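Local coordinates for protein enterochelin esterase (PDB 3MGA) that probably hydrolyses the ester bonds of ferric enterobactin, the iron-loaded siderophore, so that its iron can be released inside the bacterium, at residues Q246-S249 and Q250-C254; A256-W259 and L260-Q264. One frame throughout, in Å; residues are numbered along the deposited sequence. Where two conformers were deposited one is given.

How the contacts relate
Both contacts are local, made between side chains three to five residues apart, one after the other in the putative esterase region, their centres about 13 Å apart. Contact 1 lies on helix 245-251 and the chain that follows, contact 2 on helix 256-273. They meet where Glu251 O packs on Phe258 CB at 3.4 Å and Leu252 CD2 approaches Phe258 CE2 at 4.2 Å. Contact 1 sets exposed Gln246 and Gln250 beside buried Glu251, Leu252 and Pro253; its charged Arg248 and Glu251 find partners in other parts of the chain, Arg248 against what is probably the nucleophile elbow. Contact 2, farther from the chain centre, has no exposed touching residue and a buried face of Phe258, Trp259 and Val262.

Contact 1: Q246-S249 and Q250-C254; sequences QHRS and QELPC
His247 O receives two backbone N-H groups, from Glu251 N at 2.6 Å and from Gln250 N at 3.0 Å. The first donor lies nearly in line with the carbonyl (C=O...N 170°), whereas the second sits above its plane. Arg248 O accepts from Leu252 N at 3.0 Å. Beside this backbone, Glu251 runs alongside His247, its OE2 4.0 Å from ring atom CD2, with carboxylate and imidazole planes 55° apart. Their stronger polar partners are others: Asp244 for His247 ND1, Asn185 and Arg187 for the carboxylate. Arg248 stretches out from a CG anti to the backbone N (chi1 -176°), which brings CG within 3.5 Å of Leu252 CD1 and lays the guanidinium with one face over that methyl. Asp209 forms a salt bridge with NE, and a glycerol, probably from the crystallisation liquor, is hydrogen-bonded to NH1. Pro253, centre of an inverse gamma turn, brings its ring CD to 3.3 Å from Arg248 O. Arg248 also touches Ser289 and Phe290, consistent with a place beside the nucleophile elbow of an alpha/beta-hydrolase fold.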
loop_
_atom_site.group_PDB
_atom_site.type_symbol
_atom_site.label_atom_id
_atom_site.label_comp_id
_atom_site.label_asym_id
_atom_site.label_seq_id
_atom_site.Cartn_x
_atom_site.Cartn_y
_atom_site.Cartn_z
ATOM N N GLN A 246 7.855 14.520 -6.851
ATOM C CA GLN A 246 7.871 15.957 -6.624
ATOM C C GLN A 246 6.437 16.488 -6.484
ATOM O O GLN A 246 6.115 17.165 -5.519
ATOM C CB GLN A 246 8.621 16.668 -7.768
ATOM C CG GLN A 246 8.774 18.195 -7.617
ATOM C CD GLN A 246 9.560 18.836 -8.781
ATOM O OE1 GLN A 246 9.982 18.148 -9.719
ATOM N NE2 GLN A 246 9.754 20.156 -8.717
ATOM N N HIS A 247 5.572 16.156 -7.432
ATOM C CA HIS A 247 4.191 16.633 -7.387
ATOM C C HIS A 247 3.383 16.011 -6.264
ATOM O O HIS A 247 2.668 16.710 -5.556
ATOM C CB HIS A 247 3.480 16.379 -8.717
ATOM C CG HIS A 247 3.995 17.219 -9.844
ATOM N ND1 HIS A 247 4.950 16.775 -10.733
ATOM C CD2 HIS A 247 3.682 18.477 -10.228
ATOM C CE1 HIS A 247 5.201 17.724 -11.618
ATOM N NE2 HIS A 247 4.446 18.767 -11.332
ATOM N N ARG A 248 3.507 14.698 -6.109
ATOM C CA ARG A 248 2.773 13.967 -5.095
ATOM C C ARG A 248 3.076 14.496 -3.687
ATOM O O ARG A 248 2.165 14.694 -2.880
ATOM C CB ARG A 248 3.099 12.472 -5.199
ATOM C CG ARG A 248 2.323 11.589 -4.243
ATOM C CD ARG A 248 2.659 10.115 -4.435
ATOM N NE ARG A 248 1.831 9.279 -3.567
ATOM C CZ ARG A 248 2.148 8.934 -2.325
ATOM N NH1 ARG A 248 3.288 9.337 -1.777
ATOM N NH2 ARG A 248 1.312 8.181 -1.624
ATOM N N SER A 249 4.353 14.723 -3.405
ATOM C CA SER A 249 4.768 15.230 -2.102
ATOM C C SER A 249 4.301 16.674 -1.878
ATOM O O SER A 249 4.240 17.135 -0.741
ATOM C CB SER A 249 6.287 15.120 -1.948
ATOM O OG SER A 249 6.701 13.765 -2.050
ATOM N N GLN A 250 3.976 17.376 -2.963
ATOM C CA GLN A 250 3.487 18.759 -2.891
ATOM C C GLN A 250 1.952 18.857 -2.939
ATOM O O GLN A 250 1.366 19.737 -2.310
ATOM C CB GLN A 250 4.054 19.579 -4.060
ATOM C CG GLN A 250 5.552 19.851 -3.996
ATOM C CD GLN A 250 6.096 20.550 -5.254
ATOM O OE1 GLN A 250 5.596 20.351 -6.375
ATOM N NE2 GLN A 250 7.141 21.349 -5.070
ATOM N N GLU A 251 1.310 17.954 -3.677
ATOM C CA GLU A 251 -0.148 18.008 -3.870
ATOM C C GLU A 251 -1.005 17.190 -2.910
ATOM O O GLU A 251 -2.139 17.570 -2.645
ATOM C CB GLU A 251 -0.490 17.625 -5.324
ATOM C CG GLU A 251 0.109 18.592 -6.357
ATOM C CD GLU A 251 -0.118 18.175 -7.807
ATOM O OE1 GLU A 251 -0.392 16.980 -8.077
ATOM O OE2 GLU A 251 -0.008 19.058 -8.687
ATOM N N LEU A 252 -0.482 16.078 -2.400
ATOM C CA LEU A 252 -1.254 15.234 -1.490
ATOM C C LEU A 252 -1.218 15.614 -0.003
ATOM O O LEU A 252 -2.236 15.479 0.682
ATOM C CB LEU A 252 -0.866 13.753 -1.649
ATOM C CG LEU A 252 -1.211 13.067 -2.977
ATOM C CD1 LEU A 252 -0.870 11.567 -2.905
ATOM C CD2 LEU A 252 -2.677 13.241 -3.321
ATOM N N PRO A 253 -0.066 16.070 0.517
ATOM C CA PRO A 253 -0.092 16.375 1.952
ATOM C C PRO A 253 -0.785 17.682 2.335
ATOM O O PRO A 253 -0.137 18.726 2.512
ATOM C CB PRO A 253 1.388 16.394 2.341
ATOM C CG PRO A 253 2.107 16.646 1.131
ATOM C CD PRO A 253 1.303 16.079 -0.015
ATOM N N CYS A 254 -2.103 17.603 2.475
ATOM C CA CYS A 254 -2.926 18.741 2.870
ATOM C C CYS A 254 -2.753 19.967 1.976
ATOM O O CYS A 254 -2.475 21.061 2.454
ATOM C CB CYS A 254 -2.658 19.104 4.336
ATOM S SG CYS A 254 -2.941 17.737 5.496
#

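Contact 2: A256-W259 and L260-Q264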
loop_
_atom_site.group_PDB
_atom_site.type_symbol
_atom_site.label_atom_id
_atom_site.label_comp_id
_atom_site.label_asym_id
_atom_site.label_seq_id
_atom_site.Cartn_x
_atom_site.Cartn_y
_atom_site.Cartn_z
ATOM N N ALA A 256 -4.838 22.267 -0.391
ATOM C CA ALA A 256 -6.228 22.606 -0.718
ATOM C C ALA A 256 -6.502 22.716 -2.205
ATOM O O ALA A 256 -7.558 22.303 -2.659
ATOM C CB ALA A 256 -6.658 23.887 0.006
ATOM N N ASP A 257 -5.562 23.263 -2.967
ATOM C CA ASP A 257 -5.763 23.393 -4.417
ATOM C C ASP A 257 -6.029 22.075 -5.111
ATOM O O ASP A 257 -6.832 22.020 -6.031
ATOM C CB ASP A 257 -4.600 24.125 -5.093
ATOM C CG ASP A 257 -4.672 25.623 -4.900
ATOM O OD1 ASP A 257 -5.678 26.096 -4.322
ATOM O OD2 ASP A 257 -3.739 26.333 -5.349
ATOM N N PHE A 258 -5.369 21.011 -4.675
ATOM C CA PHE A 258 -5.590 19.715 -5.297
ATOM C C PHE A 258 -7.073 19.348 -5.240
ATOM O O PHE A 258 -7.678 19.037 -6.263
ATOM C CB PHE A 258 -4.751 18.628 -4.634
ATOM C CG PHE A 258 -5.001 17.259 -5.187
ATOM C CD1 PHE A 258 -4.420 16.862 -6.381
ATOM C CD2 PHE A 258 -5.822 16.363 -4.521
ATOM C CE1 PHE A 258 -4.647 15.602 -6.893
ATOM C CE2 PHE A 258 -6.052 15.099 -5.038
ATOM C CZ PHE A 258 -5.460 14.721 -6.224
ATOM N N TRP A 259 -7.653 19.414 -4.043
ATOM C CA TRP A 259 -9.065 19.065 -3.865
ATOM C C TRP A 259 -10.037 20.090 -4.420
ATOM O O TRP A 259 -11.133 19.718 -4.841
ATOM C CB TRP A 259 -9.360 18.730 -2.408
ATOM C CG TRP A 259 -8.716 17.455 -2.032
ATOM C CD1 TRP A 259 -7.619 17.283 -1.245
ATOM C CD2 TRP A 259 -9.078 16.158 -2.512
ATOM N NE1 TRP A 259 -7.304 15.953 -1.168
ATOM C CE2 TRP A 259 -8.183 15.239 -1.940
ATOM C CE3 TRP A 259 -10.092 15.684 -3.352
ATOM C CZ2 TRP A 259 -8.271 13.868 -2.171
ATOM C CZ3 TRP A 259 -10.179 14.330 -3.586
ATOM C CH2 TRP A 259 -9.267 13.434 -3.000
ATOM N N LEU A 260 -9.654 21.366 -4.418
ATOM C CA LEU A 260 -10.495 22.391 -5.025
ATOM C C LEU A 260 -10.554 22.092 -6.518
ATOM O O LEU A 260 -11.625 22.065 -7.104
ATOM C CB LEU A 260 -9.939 23.798 -4.800
ATOM C CG LEU A 260 -10.085 24.420 -3.413
ATOM C CD1 LEU A 260 -9.277 25.690 -3.322
ATOM C CD2 LEU A 260 -11.568 24.683 -3.070
ATOM N N ALA A 261 -9.388 21.849 -7.113
ATOM C CA ALA A 261 -9.271 21.548 -8.533
ATOM C C ALA A 261 -10.070 20.313 -8.943
ATOM O O ALA A 261 -10.711 20.311 -9.995
ATOM C CB ALA A 261 -7.794 21.357 -8.904
ATOM N N VAL A 262 -10.007 19.257 -8.126
ATOM C CA VAL A 262 -10.741 18.025 -8.397
ATOM C C VAL A 262 -12.255 18.266 -8.462
ATOM O O VAL A 262 -12.950 17.715 -9.322
ATOM C CB VAL A 262 -10.431 16.942 -7.334
ATOM C CG1 VAL A 262 -11.496 15.854 -7.316
ATOM C CG2 VAL A 262 -9.028 16.361 -7.549
ATOM N N GLN A 263 -12.762 19.113 -7.578
ATOM C CA GLN A 263 -14.199 19.386 -7.535
ATOM C C GLN A 263 -14.695 20.341 -8.630
ATOM O O GLN A 263 -15.750 20.106 -9.227
ATOM C CB GLN A 263 -14.572 19.951 -6.170
ATOM C CG GLN A 263 -14.208 19.033 -5.030
ATOM C CD GLN A 263 -14.486 19.646 -3.688
ATOM O OE1 GLN A 263 -15.623 20.005 -3.381
ATOM N NE2 GLN A 263 -13.452 19.740 -2.856
ATOM N N GLN A 264 -13.928 21.400 -8.888
ATOM C CA GLN A 264 -14.295 22.434 -9.866
ATOM C C GLN A 264 -13.958 22.109 -11.326
ATOM O O GLN A 264 -14.630 22.581 -12.249
ATOM C CB GLN A 264 -13.591 23.749 -9.496
ATOM C CG GLN A 264 -13.957 24.306 -8.118
ATOM C CD GLN A 264 -13.075 25.480 -7.710
ATOM O OE1 GLN A 264 -11.947 25.623 -8.192
ATOM N NE2 GLN A 264 -13.575 26.306 -6.799
#
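Phe258 presents one face of its ring to Val262 CG2, which stands 4.2 Å from the ring centroid and 17° off the ring normal, a CH-pi contact one helical turn along. The ring is carried there by a CG anti to the backbone N (chi1 177°), and the methyl meets it toward the CE2 and CZ rim. Trp259 lies beside the same valine, pointing the same way: its CE3 is 4.2 Å from Val262 CB, in an oblique approach. Within segment 256-259 the two aromatics also touch, Phe258 CD2 standing over one face of the indole near its rim, while Trp259 CD1 sits in the plane of the phenyl ring at its edge. Val262 therefore packs against both rings, and all three side chains are buried. Trp178, on strand 174-180 of the mixed sheet, packs on Val262, and Trp259 NE1 is hydrogen-bonded to Ser294 on helix 290-301. This face thus joins helix 256-273 to strand 174-180 and to helix 290-301 in what is probably an alpha/beta-hydrolase domain. Regular i to i+4 bonds hold the turns, from Leu260 N to Ala256 O, Ala261 N to Asp257 O and Val262 N to Phe258 O, all within 2.8 to 3.0 Å. Trp259 O is gripped twice by one residue, by Gln263 N at 3.2 Å and by its side-chain NE2 at 3.1 Å, the two donors arriving from opposite faces of the carbonyl plane. CG of Gln263, beside its own backbone N, keeps the chain over the Trp259 carbonyl. The NE2 bond is bent, with 139° at the hydrogen. On the partly exposed flank the Leu260 and Asp257 side chains cross, CD1 coming 3.8 Å from OD1, which also has a long, weak ion pair with Arg182.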